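Local coordinates for protein benzoylformate decarboxylase (Mycobacterium smegmatis, PDB 4Q9D) that belongs to the thiamine pyrophosphate-dependent enzyme family, a three-domain protein that assembles as four chains and binds a magnesium ion, at residues B[253-258]-B[279-284]. Sequence-based numbering, arbitrary orientation.
Sequences LPMTIA and RYYPYV
Residues 279-284, an irregular loop of the central domain, lie against the N-terminal end of helix 257-264 and the turn that leads into it, an interface of 519 Å², both sides summed, held by two direct backbone bonds, ordered water and side chains packed about the Tyr-280 ring. The first bond is nearly straight: Tyr-281 N donates to Met-255 O at 2.9 Å, with an N-H...O angle of 172°. In the second, Ala-258 N reaches Val-284 O at 3.1 Å; a first-turn amide of the helix thus finds its acceptor in the loop. One water fills in between, accepting from Ile-257 N and Val-284 N and donating to Pro-282 O, while Thr-256 at the N-cap turns OG1 to Gly-259 N.

Ile-257 supplies the apolar centre. With CG1 anti to its carbonyl carbon (chi1 -64°), this branch stands over one face of the Tyr-280 ring. It lies 3.6 Å from the centroid and 7° off the normal, a CH-pi contact. The hydroxyl of that ring donates to a second water, which in turn donates to Ile-257 O. Alongside, Met-255 bends at its last torsion and sets SD 3.7 Å from Pro-282 CD and at the edge of the Tyr-281 ring, a Met-aromatic contact. Val-284 straddles the helix start, CG1 touching Ala-258 CB at 3.5 Å and CG2 meeting Thr-256 CG2.

Tyr-281 continues into a subunit interface, where its OH bonds Ser-29 of the second subunit. Within the chain, the contact ties the connection from outermost strand 249-252 into helix 257-264 to the loop between strands 269-273 and 294-299 of the parallel central-domain sheet.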
loop_
_atom_site.group_PDB
_atom_site.type_symbol
_atom_site.label_atom_id
_atom_site.label_comp_id
_atom_site.label_asym_id
_atom_site.label_seq_id
_atom_site.Cartn_x
_atom_site.Cartn_y
_atom_site.Cartn_z
ATOM N N LEU B 253 -10.864 20.172 -27.905
ATOM C CA LEU B 253 -9.463 20.047 -28.310
ATOM C C LEU B 253 -9.211 18.680 -28.932
ATOM O O LEU B 253 -9.937 17.718 -28.652
ATOM C CB LEU B 253 -8.526 20.238 -27.093
ATOM C CG LEU B 253 -8.329 21.658 -26.538
ATOM C CD1 LEU B 253 -7.402 21.662 -25.322
ATOM C CD2 LEU B 253 -7.736 22.561 -27.618
ATOM N N PRO B 254 -8.169 18.580 -29.767
ATOM C CA PRO B 254 -7.700 17.264 -30.198
ATOM C C PRO B 254 -7.223 16.458 -28.982
ATOM O O PRO B 254 -6.992 17.038 -27.913
ATOM C CB PRO B 254 -6.498 17.597 -31.097
ATOM C CG PRO B 254 -6.722 19.045 -31.537
ATOM C CD PRO B 254 -7.388 19.687 -30.361
ATOM N N MET B 255 -7.033 15.152 -29.164
ATOM C CA MET B 255 -6.699 14.263 -28.063
ATOM C C MET B 255 -5.280 13.735 -28.134
ATOM O O MET B 255 -4.956 12.757 -27.466
ATOM C CB MET B 255 -7.701 13.106 -27.981
ATOM C CG MET B 255 -7.774 12.196 -29.211
ATOM S SD MET B 255 -8.947 10.820 -28.948
ATOM C CE MET B 255 -10.479 11.720 -28.838
ATOM N N THR B 256 -4.432 14.375 -28.937
ATOM C CA THR B 256 -3.020 13.982 -28.997
ATOM C C THR B 256 -2.115 15.189 -28.732
ATOM O O THR B 256 -2.536 16.346 -28.865
ATOM C CB THR B 256 -2.629 13.425 -30.378
ATOM O OG1 THR B 256 -2.691 14.498 -31.328
ATOM C CG2 THR B 256 -3.581 12.306 -30.816
ATOM N N ILE B 257 -0.868 14.915 -28.377
ATOM C CA ILE B 257 0.121 15.974 -28.178
ATOM C C ILE B 257 0.313 16.795 -29.475
ATOM O O ILE B 257 0.175 18.025 -29.465
ATOM C CB ILE B 257 1.471 15.395 -27.691
ATOM C CG1 ILE B 257 1.327 14.735 -26.300
ATOM C CG2 ILE B 257 2.540 16.503 -27.618
ATOM C CD1 ILE B 257 2.521 13.842 -25.947
ATOM N N ALA B 258 0.577 16.113 -30.592
ATOM C CA ALA B 258 0.789 16.808 -31.875
ATOM C C ALA B 258 -0.445 17.605 -32.275
ATOM O O ALA B 258 -0.342 18.715 -32.809
ATOM C CB ALA B 258 1.165 15.800 -32.991
ATOM N N ARG B 279 -5.943 16.336 -21.582
ATOM C CA ARG B 279 -6.457 14.981 -21.623
ATOM C C ARG B 279 -6.059 14.321 -22.940
ATOM O O ARG B 279 -6.821 14.360 -23.901
ATOM C CB ARG B 279 -7.976 14.993 -21.498
ATOM C CG ARG B 279 -8.615 13.595 -21.375
ATOM C CD ARG B 279 -10.034 13.738 -20.858
ATOM N NE ARG B 279 -10.052 14.088 -19.435
ATOM C CZ ARG B 279 -11.156 14.110 -18.687
ATOM N NH1 ARG B 279 -12.343 13.855 -19.225
ATOM N NH2 ARG B 279 -11.083 14.427 -17.410
ATOM N N TYR B 280 -4.870 13.729 -22.984
ATOM C CA TYR B 280 -4.390 13.037 -24.177
ATOM C C TYR B 280 -4.742 11.566 -24.076
ATOM O O TYR B 280 -4.753 11.020 -22.993
ATOM C CB TYR B 280 -2.865 13.101 -24.268
ATOM C CG TYR B 280 -2.243 14.497 -24.334
ATOM C CD1 TYR B 280 -2.491 15.367 -25.409
ATOM C CD2 TYR B 280 -1.354 14.904 -23.360
ATOM C CE1 TYR B 280 -1.894 16.628 -25.460
ATOM C CE2 TYR B 280 -0.735 16.140 -23.406
ATOM C CZ TYR B 280 -1.000 16.995 -24.464
ATOM O OH TYR B 280 -0.346 18.199 -24.500
ATOM N N TYR B 281 -5.051 10.971 -25.229
ATOM C CA TYR B 281 -5.412 9.562 -25.346
ATOM C C TYR B 281 -4.342 8.815 -26.141
ATOM O O TYR B 281 -3.346 8.374 -25.569
ATOM C CB TYR B 281 -6.776 9.410 -26.022
ATOM C CG TYR B 281 -7.404 8.047 -25.836
ATOM C CD1 TYR B 281 -6.767 7.060 -25.096
ATOM C CD2 TYR B 281 -8.637 7.748 -26.402
ATOM C CE1 TYR B 281 -7.339 5.814 -24.924
ATOM C CE2 TYR B 281 -9.216 6.504 -26.235
ATOM C CZ TYR B 281 -8.563 5.542 -25.496
ATOM O OH TYR B 281 -9.136 4.302 -25.327
ATOM N N PRO B 282 -4.531 8.676 -27.454
ATOM C CA PRO B 282 -3.476 8.040 -28.267
ATOM C C PRO B 282 -2.216 8.896 -28.318
ATOM O O PRO B 282 -2.270 10.118 -28.096
ATOM C CB PRO B 282 -4.094 7.945 -29.662
ATOM C CG PRO B 282 -5.178 9.012 -29.697
ATOM C CD PRO B 282 -5.599 9.286 -28.276
ATOM N N TYR B 283 -1.082 8.247 -28.563
ATOM C CA TYR B 283 0.197 8.940 -28.584
ATOM C C TYR B 283 0.567 9.370 -30.008
ATOM O O TYR B 283 0.758 8.521 -30.854
ATOM C CB TYR B 283 1.297 8.037 -28.042
ATOM C CG TYR B 283 2.612 8.748 -28.008
ATOM C CD1 TYR B 283 2.772 9.866 -27.208
ATOM C CD2 TYR B 283 3.697 8.326 -28.795
ATOM C CE1 TYR B 283 3.972 10.545 -27.144
ATOM C CE2 TYR B 283 4.908 9.003 -28.743
ATOM C CZ TYR B 283 5.035 10.122 -27.906
ATOM O OH TYR B 283 6.211 10.833 -27.833
ATOM N N VAL B 284 0.644 10.679 -30.254
ATOM C CA VAL B 284 1.224 11.207 -31.483
ATOM C C VAL B 284 2.198 12.275 -31.043
ATOM O O VAL B 284 1.788 13.278 -30.462
ATOM C CB VAL B 284 0.175 11.817 -32.435
ATOM C CG1 VAL B 284 0.863 12.366 -33.735
ATOM C CG2 VAL B 284 -0.893 10.767 -32.799
HETATM O O HOH W 1 -6.494 16.928 -25.143
HETATM O O HOH W 2 -0.018 19.388 -26.881
HETATM O O HOH W 3 -0.552 12.129 -27.625
#